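Putative transcriptional regulator (Streptomyces coelicolor, PDB 2ZB9) probably acts as a TetR-family transcriptional regulator, a dimeric helical protein that binds DNA through a helix-turn-helix motif. Local coordinates at residues Leu35-Gly40 with Gly112-Glu117; Asp73-Ala78 with His104-Thr109; Glu146-Ala151 with Gly155-Asp160. All coordinates share one frame; numbering follows the deposited sequence.

Contact 1 (Leu35-Gly40 with Gly112-Glu117); sequences LLLTEG and GRILTE
Leu-36 O accepts a backbone hydrogen bond of 2.9 Å from Gly-40 N, and the CD1 methyl of Ile-114 packs against the same oxygen at 3.2 Å. No hydrogen bond crosses between 35-40 and 112-117, so shape carries the contact. The CB of Ile-114 faces the other segment, and its extended CG1-CD1 branch (chi2 171°) lies against the last turn of helix 20-39. Leu-36 CG lies 3.9 Å from Ile-114 CD1. Leu-37 crosses the isoleucine at about a right angle, its CD1 stopping 4.2 Å from Ile-114 CD1. At Gly-40 the chain leaves helical geometry with positive phi (92°), and this residue without a side chain lets Arg-113 NH1 approach to 3.8 Å from Gly-40 CA. The arginine chain, bent at chi2 and chi3, turns one guanidinium face over CG1 of its neighbour Ile-114, while Gly-40 CA meets the edge. The contact thus joins the C-terminal end of helix 20-39, which precedes the predicted helix-turn-helix, to helix 110-122 of the C-terminal domain; Tyr-75 of helix 67-83 packs on Leu-36, Leu-37 and Ile-114, and Thr-41 touches Ile-114 and Arg-113.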
ATOM      1  N   LEU A  35      20.032 -15.583  -4.710  1.00 35.29           N
ATOM      2  CA  LEU A  35      20.694 -14.436  -5.324  1.00 36.34           C
ATOM      3  C   LEU A  35      19.917 -13.157  -5.031  1.00 35.88           C
ATOM      4  O   LEU A  35      20.485 -12.140  -4.639  1.00 35.88           O
ATOM      5  CB  LEU A  35      20.789 -14.645  -6.836  1.00 36.62           C
ATOM      6  CG  LEU A  35      21.512 -13.586  -7.666  1.00 42.21           C
ATOM      7  CD1 LEU A  35      22.946 -13.429  -7.173  1.00 41.65           C
ATOM      8  CD2 LEU A  35      21.494 -13.999  -9.135  1.00 42.66           C
ATOM      9  N   LEU A  36      18.608 -13.225  -5.219  1.00 36.50           N
ATOM     10  CA  LEU A  36      17.730 -12.085  -4.994  1.00 37.85           C
ATOM     11  C   LEU A  36      17.836 -11.540  -3.566  1.00 39.22           C
ATOM     12  O   LEU A  36      18.008 -10.341  -3.367  1.00 38.68           O
ATOM     13  CB  LEU A  36      16.288 -12.507  -5.299  1.00 36.14           C
ATOM     14  CG  LEU A  36      15.195 -11.454  -5.440  1.00 36.75           C
ATOM     15  CD1 LEU A  36      15.584 -10.442  -6.493  1.00 33.14           C
ATOM     16  CD2 LEU A  36      13.894 -12.148  -5.811  1.00 35.85           C
ATOM     17  N   LEU A  37      17.756 -12.425  -2.577  1.00 41.05           N
ATOM     18  CA  LEU A  37      17.819 -12.016  -1.177  1.00 44.16           C
ATOM     19  C   LEU A  37      19.182 -11.570  -0.657  1.00 46.40           C
ATOM     20  O   LEU A  37      19.258 -10.890   0.368  1.00 48.88           O
ATOM     21  CB  LEU A  37      17.287 -13.137  -0.279  1.00 45.08           C
ATOM     22  CG  LEU A  37      15.846 -13.027   0.235  1.00 47.36           C
ATOM     23  CD1 LEU A  37      14.880 -12.706  -0.900  1.00 45.70           C
ATOM     24  CD2 LEU A  37      15.471 -14.341   0.916  1.00 47.79           C
ATOM     25  N   THR A  38      20.262 -11.945  -1.335  1.00 46.75           N
ATOM     26  CA  THR A  38      21.585 -11.537  -0.872  1.00 47.36           C
ATOM     27  C   THR A  38      22.159 -10.378  -1.673  1.00 46.84           C
ATOM     28  O   THR A  38      22.913  -9.566  -1.139  1.00 48.08           O
ATOM     29  CB  THR A  38      22.601 -12.695  -0.943  1.00 48.05           C
ATOM     30  OG1 THR A  38      22.877 -13.010  -2.312  1.00 51.14           O
ATOM     31  CG2 THR A  38      22.051 -13.925  -0.256  1.00 50.69           C
ATOM     32  N   GLU A  39      21.803 -10.294  -2.952  1.00 45.12           N
ATOM     33  CA  GLU A  39      22.332  -9.240  -3.806  1.00 42.90           C
ATOM     34  C   GLU A  39      21.339  -8.217  -4.358  1.00 41.71           C
ATOM     35  O   GLU A  39      21.750  -7.193  -4.904  1.00 41.16           O
ATOM     36  CB  GLU A  39      23.116  -9.871  -4.956  1.00 43.83           C
ATOM     37  CG  GLU A  39      24.399 -10.545  -4.489  1.00 48.68           C
ATOM     38  CD  GLU A  39      25.207 -11.147  -5.619  1.00 50.03           C
ATOM     39  OE1 GLU A  39      25.381 -10.476  -6.658  1.00 51.40           O
ATOM     40  OE2 GLU A  39      25.685 -12.289  -5.460  1.00 53.28           O
ATOM     41  N   GLY A  40      20.043  -8.482  -4.227  1.00 38.61           N
ATOM     42  CA  GLY A  40      19.060  -7.534  -4.726  1.00 37.24           C
ATOM     43  C   GLY A  40      18.599  -7.783  -6.151  1.00 35.12           C
ATOM     44  O   GLY A  40      19.230  -8.514  -6.911  1.00 36.37           O
ATOM     45  N   GLY A 112      12.057  -6.764   2.246  1.00 33.74           N
ATOM     46  CA  GLY A 112      11.169  -5.618   2.329  1.00 32.19           C
ATOM     47  C   GLY A 112      11.424  -4.632   1.208  1.00 34.46           C
ATOM     48  O   GLY A 112      10.507  -4.244   0.482  1.00 34.76           O
ATOM     49  N   ARG A 113      12.679  -4.227   1.059  1.00 34.80           N
ATOM     50  CA  ARG A 113      13.060  -3.283   0.019  1.00 36.56           C
ATOM     51  C   ARG A 113      12.827  -3.856  -1.376  1.00 34.73           C
ATOM     52  O   ARG A 113      12.349  -3.158  -2.274  1.00 35.33           O
ATOM     53  CB  ARG A 113      14.528  -2.884   0.203  1.00 40.23           C
ATOM     54  CG  ARG A 113      15.135  -2.065  -0.930  1.00 47.85           C
ATOM     55  CD  ARG A 113      15.917  -2.953  -1.910  1.00 53.50           C
ATOM     56  NE  ARG A 113      15.318  -2.979  -3.244  1.00 57.41           N
ATOM     57  CZ  ARG A 113      15.788  -3.682  -4.274  1.00 58.22           C
ATOM     58  NH1 ARG A 113      16.876  -4.433  -4.136  1.00 57.41           N
ATOM     59  NH2 ARG A 113      15.169  -3.629  -5.446  1.00 55.62           N
ATOM     60  N   ILE A 114      13.167  -5.127  -1.559  1.00 32.87           N
ATOM     61  CA  ILE A 114      12.985  -5.788  -2.846  1.00 30.93           C
ATOM     62  C   ILE A 114      11.531  -5.681  -3.309  1.00 30.15           C
ATOM     63  O   ILE A 114      11.248  -5.271  -4.434  1.00 27.92           O
ATOM     64  CB  ILE A 114      13.372  -7.293  -2.754  1.00 32.81           C
ATOM     65  CG1 ILE A 114      14.893  -7.446  -2.778  1.00 33.81           C
ATOM     66  CG2 ILE A 114      12.715  -8.086  -3.888  1.00 30.28           C
ATOM     67  CD1 ILE A 114      15.365  -8.862  -2.474  1.00 35.16           C
ATOM     68  N   LEU A 115      10.610  -6.044  -2.426  1.00 29.53           N
ATOM     69  CA  LEU A 115       9.189  -6.014  -2.753  1.00 30.28           C
ATOM     70  C   LEU A 115       8.624  -4.604  -2.949  1.00 30.59           C
ATOM     71  O   LEU A 115       7.891  -4.357  -3.908  1.00 31.64           O
ATOM     72  CB  LEU A 115       8.414  -6.760  -1.663  1.00 29.42           C
ATOM     73  CG  LEU A 115       7.168  -7.562  -2.030  1.00 29.63           C
ATOM     74  CD1 LEU A 115       7.451  -8.492  -3.199  1.00 28.05           C
ATOM     75  CD2 LEU A 115       6.736  -8.361  -0.814  1.00 27.74           C
ATOM     76  N   THR A 116       8.962  -3.679  -2.053  1.00 32.25           N
ATOM     77  CA  THR A 116       8.461  -2.305  -2.163  1.00 32.08           C
ATOM     78  C   THR A 116       8.949  -1.618  -3.437  1.00 32.04           C
ATOM     79  O   THR A 116       8.239  -0.796  -4.020  1.00 33.10           O
ATOM     80  CB  THR A 116       8.870  -1.429  -0.947  1.00 32.30           C
ATOM     81  OG1 THR A 116      10.293  -1.443  -0.795  1.00 32.82           O
ATOM     82  CG2 THR A 116       8.226  -1.941   0.327  1.00 33.03           C
ATOM     83  N   GLU A 117      10.157  -1.947  -3.875  1.00 31.37           N
ATOM     84  CA  GLU A 117      10.677  -1.340  -5.091  1.00 31.13           C
ATOM     85  C   GLU A 117      10.009  -1.930  -6.320  1.00 29.77           C
ATOM     86  O   GLU A 117       9.891  -1.260  -7.343  1.00 28.79           O
ATOM     87  CB  GLU A 117      12.202  -1.491  -5.170  1.00 34.65           C
ATOM     88  CG  GLU A 117      12.924  -0.625  -4.136  1.00 40.33           C
ATOM     89  CD  GLU A 117      14.423  -0.518  -4.380  1.00 45.85           C
ATOM     90  OE1 GLU A 117      15.111   0.155  -3.578  1.00 46.21           O
ATOM     91  OE2 GLU A 117      14.911  -1.102  -5.372  1.00 47.91           O
TER

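Contact 2 (Asp73-Ala78 with His104-Thr109); sequences DGYFHA and HVMTRT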
ATOM      1  N   ASP A  73       8.673 -14.696  -9.003  1.00 28.79           N
ATOM      2  CA  ASP A  73       8.451 -16.116  -8.755  1.00 27.26           C
ATOM      3  C   ASP A  73       9.493 -16.625  -7.759  1.00 27.44           C
ATOM      4  O   ASP A  73       9.169 -17.379  -6.839  1.00 28.11           O
ATOM      5  CB  ASP A  73       8.538 -16.899 -10.066  1.00 27.91           C
ATOM      6  CG  ASP A  73       7.782 -18.220 -10.019  1.00 30.25           C
ATOM      7  OD1 ASP A  73       7.129 -18.523  -8.994  1.00 29.00           O
ATOM      8  OD2 ASP A  73       7.837 -18.956 -11.028  1.00 33.14           O
ATOM      9  N   GLY A  74      10.744 -16.206  -7.935  1.00 27.15           N
ATOM     10  CA  GLY A  74      11.782 -16.633  -7.009  1.00 25.95           C
ATOM     11  C   GLY A  74      11.505 -16.084  -5.617  1.00 26.80           C
ATOM     12  O   GLY A  74      11.685 -16.775  -4.607  1.00 26.00           O
ATOM     13  N   TYR A  75      11.049 -14.839  -5.552  1.00 25.81           N
ATOM     14  CA  TYR A  75      10.763 -14.226  -4.264  1.00 28.74           C
ATOM     15  C   TYR A  75       9.635 -14.951  -3.544  1.00 28.61           C
ATOM     16  O   TYR A  75       9.760 -15.285  -2.368  1.00 29.73           O
ATOM     17  CB  TYR A  75      10.391 -12.754  -4.431  1.00 30.36           C
ATOM     18  CG  TYR A  75      10.222 -12.052  -3.106  1.00 32.91           C
ATOM     19  CD1 TYR A  75      11.331 -11.666  -2.354  1.00 33.52           C
ATOM     20  CD2 TYR A  75       8.954 -11.832  -2.573  1.00 31.64           C
ATOM     21  CE1 TYR A  75      11.179 -11.081  -1.095  1.00 34.63           C
ATOM     22  CE2 TYR A  75       8.790 -11.253  -1.321  1.00 33.30           C
ATOM     23  CZ  TYR A  75       9.902 -10.882  -0.587  1.00 33.90           C
ATOM     24  OH  TYR A  75       9.727 -10.330   0.660  1.00 35.75           O
ATOM     25  N   PHE A  76       8.536 -15.205  -4.248  1.00 28.40           N
ATOM     26  CA  PHE A  76       7.403 -15.894  -3.634  1.00 29.39           C
ATOM     27  C   PHE A  76       7.839 -17.214  -2.989  1.00 29.46           C
ATOM     28  O   PHE A  76       7.485 -17.514  -1.846  1.00 28.14           O
ATOM     29  CB  PHE A  76       6.305 -16.137  -4.681  1.00 26.34           C
ATOM     30  CG  PHE A  76       5.114 -16.888  -4.149  1.00 27.64           C
ATOM     31  CD1 PHE A  76       5.143 -18.280  -4.027  1.00 25.25           C
ATOM     32  CD2 PHE A  76       3.967 -16.201  -3.748  1.00 25.34           C
ATOM     33  CE1 PHE A  76       4.049 -18.978  -3.510  1.00 26.32           C
ATOM     34  CE2 PHE A  76       2.870 -16.885  -3.231  1.00 26.17           C
ATOM     35  CZ  PHE A  76       2.908 -18.282  -3.109  1.00 25.77           C
ATOM     36  N   HIS A  77       8.622 -17.998  -3.719  1.00 30.02           N
ATOM     37  CA  HIS A  77       9.088 -19.277  -3.196  1.00 31.47           C
ATOM     38  C   HIS A  77      10.152 -19.170  -2.101  1.00 31.28           C
ATOM     39  O   HIS A  77      10.317 -20.085  -1.301  1.00 32.47           O
ATOM     40  CB  HIS A  77       9.574 -20.143  -4.357  1.00 30.73           C
ATOM     41  CG  HIS A  77       8.461 -20.591  -5.251  1.00 34.26           C
ATOM     42  ND1 HIS A  77       7.625 -21.637  -4.925  1.00 34.13           N
ATOM     43  CD2 HIS A  77       7.981 -20.070  -6.405  1.00 33.68           C
ATOM     44  CE1 HIS A  77       6.676 -21.740  -5.837  1.00 34.58           C
ATOM     45  NE2 HIS A  77       6.867 -20.801  -6.745  1.00 36.24           N
ATOM     46  N   ALA A  78      10.859 -18.048  -2.052  1.00 32.25           N
ATOM     47  CA  ALA A  78      11.879 -17.853  -1.028  1.00 32.41           C
ATOM     48  C   ALA A  78      11.278 -17.525   0.346  1.00 31.19           C
ATOM     49  O   ALA A  78      11.851 -17.876   1.373  1.00 31.11           O
ATOM     50  CB  ALA A  78      12.833 -16.741  -1.450  1.00 30.00           C
ATOM     51  N   HIS A 104       8.962  -9.094  10.158  1.00 30.72           N
ATOM     52  CA  HIS A 104      10.387  -9.376  10.236  1.00 32.08           C
ATOM     53  C   HIS A 104      10.965  -9.381   8.821  1.00 32.25           C
ATOM     54  O   HIS A 104      11.980  -8.739   8.550  1.00 32.76           O
ATOM     55  CB  HIS A 104      10.632 -10.735  10.891  1.00 32.82           C
ATOM     56  CG  HIS A 104      12.074 -11.143  10.899  1.00 36.04           C
ATOM     57  ND1 HIS A 104      12.977 -10.665  11.823  1.00 38.20           N
ATOM     58  CD2 HIS A 104      12.774 -11.953  10.070  1.00 36.37           C
ATOM     59  CE1 HIS A 104      14.175 -11.162  11.562  1.00 39.01           C
ATOM     60  NE2 HIS A 104      14.078 -11.946  10.503  1.00 37.82           N
ATOM     61  N   VAL A 105      10.311 -10.108   7.920  1.00 31.87           N
ATOM     62  CA  VAL A 105      10.762 -10.175   6.536  1.00 30.85           C
ATOM     63  C   VAL A 105      10.832  -8.796   5.892  1.00 31.02           C
ATOM     64  O   VAL A 105      11.830  -8.441   5.262  1.00 32.06           O
ATOM     65  CB  VAL A 105       9.821 -11.057   5.674  1.00 30.72           C
ATOM     66  CG1 VAL A 105      10.130 -10.855   4.185  1.00 29.92           C
ATOM     67  CG2 VAL A 105       9.997 -12.525   6.043  1.00 28.83           C
ATOM     68  N   MET A 106       9.774  -8.012   6.063  1.00 31.06           N
ATOM     69  CA  MET A 106       9.699  -6.685   5.453  1.00 30.49           C
ATOM     70  C   MET A 106      10.586  -5.581   6.034  1.00 31.19           C
ATOM     71  O   MET A 106      10.915  -4.623   5.327  1.00 29.82           O
ATOM     72  CB  MET A 106       8.243  -6.213   5.448  1.00 31.07           C
ATOM     73  CG  MET A 106       7.287  -7.153   4.706  1.00 30.01           C
ATOM     74  SD  MET A 106       7.768  -7.422   2.976  1.00 31.72           S
ATOM     75  CE  MET A 106       7.237  -5.900   2.253  1.00 27.12           C
ATOM     76  N   THR A 107      10.990  -5.706   7.298  1.00 32.35           N
ATOM     77  CA  THR A 107      11.809  -4.667   7.930  1.00 32.31           C
ATOM     78  C   THR A 107      13.234  -5.065   8.316  1.00 34.07           C
ATOM     79  O   THR A 107      14.111  -4.205   8.410  1.00 34.48           O
ATOM     80  CB  THR A 107      11.139  -4.133   9.222  1.00 31.27           C
ATOM     81  OG1 THR A 107      11.007  -5.205  10.163  1.00 29.51           O
ATOM     82  CG2 THR A 107       9.766  -3.553   8.933  1.00 29.90           C
ATOM     83  N   ARG A 108      13.462  -6.352   8.553  1.00 34.96           N
ATOM     84  CA  ARG A 108      14.783  -6.836   8.971  1.00 36.66           C
ATOM     85  C   ARG A 108      15.446  -7.728   7.930  1.00 35.55           C
ATOM     86  O   ARG A 108      16.405  -8.432   8.229  1.00 32.85           O
ATOM     87  CB  ARG A 108      14.646  -7.614  10.283  1.00 40.76           C
ATOM     88  CG  ARG A 108      13.894  -6.853  11.360  1.00 47.06           C
ATOM     89  CD  ARG A 108      14.695  -5.658  11.840  1.00 54.08           C
ATOM     90  NE  ARG A 108      13.844  -4.614  12.405  1.00 61.83           N
ATOM     91  CZ  ARG A 108      14.294  -3.594  13.131  1.00 64.10           C
ATOM     92  NH1 ARG A 108      15.592  -3.483  13.386  1.00 64.46           N
ATOM     93  NH2 ARG A 108      13.449  -2.678  13.590  1.00 64.44           N
ATOM     94  N   THR A 109      14.939  -7.672   6.705  1.00 35.47           N
ATOM     95  CA  THR A 109      15.432  -8.492   5.609  1.00 35.11           C
ATOM     96  C   THR A 109      15.472  -7.679   4.312  1.00 35.32           C
ATOM     97  O   THR A 109      14.759  -6.686   4.169  1.00 33.50           O
ATOM     98  CB  THR A 109      14.493  -9.720   5.445  1.00 37.55           C
ATOM     99  OG1 THR A 109      14.857 -10.728   6.398  1.00 39.20           O
ATOM    100  CG2 THR A 109      14.531 -10.275   4.047  1.00 38.30           C
TER
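In the all-helical TetR fold, the helix that follows the DNA-binding helices reaches into the regulatory core, and here Tyr-75 of that element, helix 67-83, meets Val-105 and Met-106 of helix 91-108. The approach is nearly end-on: Tyr-75 and Val-105 come from opposite directions, and Tyr-75 OH lies 3.6 Å from Val-105 CG1. Measured at the oxygen, the angle from Tyr-75 CZ through Tyr-75 OH to Val-105 CG1 is 145°; measured at the methyl, the angle from Val-105 CB through Val-105 CG1 to Tyr-75 OH is 162°, evidence that the valine branch aims its tip at the hydroxyl. With chi1 of -174°, Tyr-75 has its CG opposite the backbone N, which carries the ring to helix 91-108 although its CB does not face that helix. Met-106 adds a looser touch, its SD 4.2 Å from Tyr-75 OH. All three residues are buried, yet the two segments bury just 70 Å² between them, and no hydrogen bond crosses. As in other TetR regulators, helix 67-83 thereby links the two domains: Asp-73 OD2, two residues before the tyrosine, pairs with Arg-25 in a salt bridge and accepts a hydrogen bond from Trp-64 NE1. On the core side, Tyr-136 of helix 126-153 meets the Tyr-75 ring with the planes inclined, while Met-106 also packs on Tyr-175 and Leu-178 of helix 163-179.

Contact 3 (Glu146-Ala151 with Gly155-Asp160); sequences ERLRHA and GQIRPD
Ala-151, Ile-157 and Gln-156 supply most of the surface buried where helix 126-153 ends in a Schellman motif, with Gly-155 the first residue to leave helical geometry, at positive phi (84°). The bond that closes the turn runs from Gln-156 N to Ala-151 O at 2.8 Å, with an N-H...O angle of 155° and the donor tilted 31° from the carbonyl plane. The side chain of Ile-157, its CG1 anti to the carbonyl carbon and beside the backbone N, turns back onto the helix: its CD1 lies 3.8 Å from Ala-151 CB and 3.6 Å from Leu-148 O, so the methyl covers the flank of the last turns. Leu-148 CG stands farther off, 4.4 Å from Ile-157 CD1. Val-91 and Leu-95 of helix 91-108 pack on Ala-151 and Leu-148 respectively, and Arg-158, farther along the loop, hydrogen-bonds to Gly-200 O of the second subunit. The Gln-156 amide is held at the start of helix 91-108, NE2 bonding to Gly-89 O just before it and OE1 accepting from Val-91 N. Water 1 gives that OE1 a further bond, donating to Gln-156 OE1 at 2.8 Å while accepting from Arg-147 NH1 at 2.9 Å.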
ATOM      1  N   GLU A 146      -7.846 -17.605   2.829  1.00 30.50           N
ATOM      2  CA  GLU A 146      -8.132 -18.992   3.169  1.00 31.81           C
ATOM      3  C   GLU A 146      -8.065 -19.215   4.677  1.00 29.07           C
ATOM      4  O   GLU A 146      -8.943 -19.848   5.263  1.00 27.36           O
ATOM      5  CB  GLU A 146      -7.137 -19.897   2.456  1.00 36.71           C
ATOM      6  CG  GLU A 146      -7.478 -21.362   2.460  1.00 45.15           C
ATOM      7  CD  GLU A 146      -6.860 -22.059   1.266  1.00 54.40           C
ATOM      8  OE1 GLU A 146      -7.385 -21.885   0.137  1.00 57.65           O
ATOM      9  OE2 GLU A 146      -5.839 -22.758   1.454  1.00 57.51           O
ATOM     10  N   ARG A 147      -7.017 -18.702   5.308  1.00 26.69           N
ATOM     11  CA  ARG A 147      -6.876 -18.848   6.750  1.00 27.37           C
ATOM     12  C   ARG A 147      -8.055 -18.149   7.432  1.00 27.96           C
ATOM     13  O   ARG A 147      -8.654 -18.685   8.362  1.00 28.08           O
ATOM     14  CB  ARG A 147      -5.564 -18.220   7.232  1.00 24.67           C
ATOM     15  CG  ARG A 147      -5.403 -18.248   8.747  1.00 25.17           C
ATOM     16  CD  ARG A 147      -5.386 -19.687   9.266  1.00 26.44           C
ATOM     17  NE  ARG A 147      -5.388 -19.767  10.723  1.00 24.25           N
ATOM     18  CZ  ARG A 147      -6.485 -19.804  11.475  1.00 26.07           C
ATOM     19  NH1 ARG A 147      -7.684 -19.770  10.911  1.00 23.67           N
ATOM     20  NH2 ARG A 147      -6.384 -19.888  12.795  1.00 24.11           N
ATOM     21  N   LEU A 148      -8.381 -16.954   6.950  1.00 28.54           N
ATOM     22  CA  LEU A 148      -9.485 -16.162   7.495  1.00 27.97           C
ATOM     23  C   LEU A 148     -10.843 -16.855   7.340  1.00 27.82           C
ATOM     24  O   LEU A 148     -11.649 -16.868   8.275  1.00 26.23           O
ATOM     25  CB  LEU A 148      -9.506 -14.783   6.823  1.00 27.77           C
ATOM     26  CG  LEU A 148      -8.733 -13.639   7.498  1.00 31.82           C
ATOM     27  CD1 LEU A 148      -7.599 -14.172   8.348  1.00 32.14           C
ATOM     28  CD2 LEU A 148      -8.223 -12.673   6.441  1.00 28.17           C
ATOM     29  N   ARG A 149     -11.101 -17.425   6.168  1.00 26.86           N
ATOM     30  CA  ARG A 149     -12.362 -18.127   5.954  1.00 31.08           C
ATOM     31  C   ARG A 149     -12.453 -19.338   6.878  1.00 29.79           C
ATOM     32  O   ARG A 149     -13.540 -19.690   7.348  1.00 30.93           O
ATOM     33  CB  ARG A 149     -12.506 -18.601   4.501  1.00 32.72           C
ATOM     34  CG  ARG A 149     -12.892 -17.518   3.504  1.00 38.93           C
ATOM     35  CD  ARG A 149     -13.493 -18.153   2.252  1.00 42.19           C
ATOM     36  NE  ARG A 149     -12.561 -19.072   1.600  1.00 46.90           N
ATOM     37  CZ  ARG A 149     -11.560 -18.686   0.811  1.00 47.69           C
ATOM     38  NH1 ARG A 149     -11.366 -17.397   0.568  1.00 46.27           N
ATOM     39  NH2 ARG A 149     -10.749 -19.588   0.269  1.00 48.24           N
ATOM     40  N   HIS A 150     -11.319 -19.983   7.134  1.00 28.79           N
ATOM     41  CA  HIS A 150     -11.313 -21.145   8.018  1.00 30.02           C
ATOM     42  C   HIS A 150     -11.768 -20.704   9.408  1.00 27.71           C
ATOM     43  O   HIS A 150     -12.597 -21.358  10.030  1.00 28.37           O
ATOM     44  CB  HIS A 150      -9.917 -21.776   8.083  1.00 31.20           C
ATOM     45  CG  HIS A 150      -9.872 -23.065   8.846  1.00 34.66           C
ATOM     46  ND1 HIS A 150     -10.779 -24.084   8.644  1.00 37.70           N
ATOM     47  CD2 HIS A 150      -9.021 -23.506   9.802  1.00 34.64           C
ATOM     48  CE1 HIS A 150     -10.489 -25.096   9.441  1.00 33.81           C
ATOM     49  NE2 HIS A 150      -9.425 -24.771  10.154  1.00 34.00           N
ATOM     50  N   ALA A 151     -11.235 -19.585   9.885  1.00 26.58           N
ATOM     51  CA  ALA A 151     -11.626 -19.061  11.189  1.00 27.07           C
ATOM     52  C   ALA A 151     -13.119 -18.743  11.168  1.00 27.38           C
ATOM     53  O   ALA A 151     -13.826 -18.993  12.142  1.00 29.63           O
ATOM     54  CB  ALA A 151     -10.829 -17.801  11.510  1.00 25.90           C
ATOM     55  N   GLY A 155     -16.378 -20.286  13.290  1.00 34.75           N
ATOM     56  CA  GLY A 155     -17.103 -19.326  14.106  1.00 32.34           C
ATOM     57  C   GLY A 155     -16.297 -18.276  14.854  1.00 31.36           C
ATOM     58  O   GLY A 155     -16.847 -17.592  15.711  1.00 31.23           O
ATOM     59  N   GLN A 156     -15.014 -18.122  14.539  1.00 31.47           N
ATOM     60  CA  GLN A 156     -14.188 -17.136  15.239  1.00 31.93           C
ATOM     61  C   GLN A 156     -14.267 -15.753  14.599  1.00 30.71           C
ATOM     62  O   GLN A 156     -13.738 -14.780  15.121  1.00 31.80           O
ATOM     63  CB  GLN A 156     -12.736 -17.610  15.287  1.00 32.69           C
ATOM     64  CG  GLN A 156     -12.604 -19.081  15.638  1.00 37.32           C
ATOM     65  CD  GLN A 156     -11.195 -19.479  16.032  1.00 39.16           C
ATOM     66  OE1 GLN A 156     -10.218 -19.056  15.413  1.00 38.10           O
ATOM     67  NE2 GLN A 156     -11.086 -20.313  17.060  1.00 41.32           N
ATOM     68  N   ILE A 157     -14.930 -15.687  13.455  1.00 30.95           N
ATOM     69  CA  ILE A 157     -15.118 -14.446  12.723  1.00 29.35           C
ATOM     70  C   ILE A 157     -16.587 -14.449  12.319  1.00 29.60           C
ATOM     71  O   ILE A 157     -17.105 -15.480  11.896  1.00 29.71           O
ATOM     72  CB  ILE A 157     -14.212 -14.403  11.455  1.00 29.70           C
ATOM     73  CG1 ILE A 157     -12.751 -14.188  11.874  1.00 30.74           C
ATOM     74  CG2 ILE A 157     -14.676 -13.288  10.501  1.00 28.12           C
ATOM     75  CD1 ILE A 157     -11.765 -14.166  10.710  1.00 29.34           C
ATOM     76  N   ARG A 158     -17.264 -13.313  12.466  1.00 29.37           N
ATOM     77  CA  ARG A 158     -18.679 -13.243  12.106  1.00 30.84           C
ATOM     78  C   ARG A 158     -18.857 -13.775  10.692  1.00 29.08           C
ATOM     79  O   ARG A 158     -18.041 -13.518   9.814  1.00 28.21           O
ATOM     80  CB  ARG A 158     -19.201 -11.803  12.243  1.00 31.05           C
ATOM     81  CG  ARG A 158     -19.180 -11.318  13.693  1.00 35.99           C
ATOM     82  CD  ARG A 158     -19.883  -9.978  13.914  1.00 39.97           C
ATOM     83  NE  ARG A 158     -19.146  -8.831  13.384  1.00 40.76           N
ATOM     84  CZ  ARG A 158     -19.368  -8.284  12.195  1.00 42.79           C
ATOM     85  NH1 ARG A 158     -20.309  -8.779  11.401  1.00 44.32           N
ATOM     86  NH2 ARG A 158     -18.664  -7.228  11.804  1.00 42.08           N
ATOM     87  N   PRO A 159     -19.930 -14.543  10.458  1.00 30.37           N
ATOM     88  CA  PRO A 159     -20.188 -15.117   9.132  1.00 31.89           C
ATOM     89  C   PRO A 159     -20.451 -14.138   7.989  1.00 34.52           C
ATOM     90  O   PRO A 159     -20.268 -14.483   6.824  1.00 34.95           O
ATOM     91  CB  PRO A 159     -21.357 -16.072   9.391  1.00 32.24           C
ATOM     92  CG  PRO A 159     -22.069 -15.443  10.548  1.00 33.83           C
ATOM     93  CD  PRO A 159     -20.952 -14.961  11.435  1.00 30.02           C
ATOM     94  N   ASP A 160     -20.847 -12.916   8.321  1.00 34.64           N
ATOM     95  CA  ASP A 160     -21.130 -11.904   7.313  1.00 38.55           C
ATOM     96  C   ASP A 160     -19.940 -10.991   7.014  1.00 38.66           C
ATOM     97  O   ASP A 160     -20.098  -9.943   6.399  1.00 42.50           O
ATOM     98  CB  ASP A 160     -22.330 -11.056   7.757  1.00 40.79           C
ATOM     99  CG  ASP A 160     -22.117 -10.406   9.114  1.00 45.76           C
ATOM    100  OD1 ASP A 160     -21.655 -11.097  10.047  1.00 47.11           O
ATOM    101  OD2 ASP A 160     -22.421  -9.201   9.256  1.00 50.00           O
TER
HETATM  102  O   HOH W   1      -9.230 -20.594  13.243  1.00 41.75           O

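How the contacts relate
Contacts 1 and 2 form one continuous packing region, with centres 8 Å apart. Tyr-75 is common ground: its CE2 lies 3.6 Å from Leu-115 CD2 and its CB 3.8 Å from Leu-36 CD2. Met-106 SD adds a touch at 3.9 Å from Gly-112 CA, close to where helix 91-108 gives way to helix 110-122. Together they tie the domain with the predicted helix-turn-helix (45-64) to the C-terminal domain. Contact 3 stands apart at the far end of helix 126-153: its nearest atoms are about 11 Å from contact 2 and about 17 Å from contact 1. Contacts 1 and 3 lie on opposite sides of the chain's centre, yet both touch the second subunit.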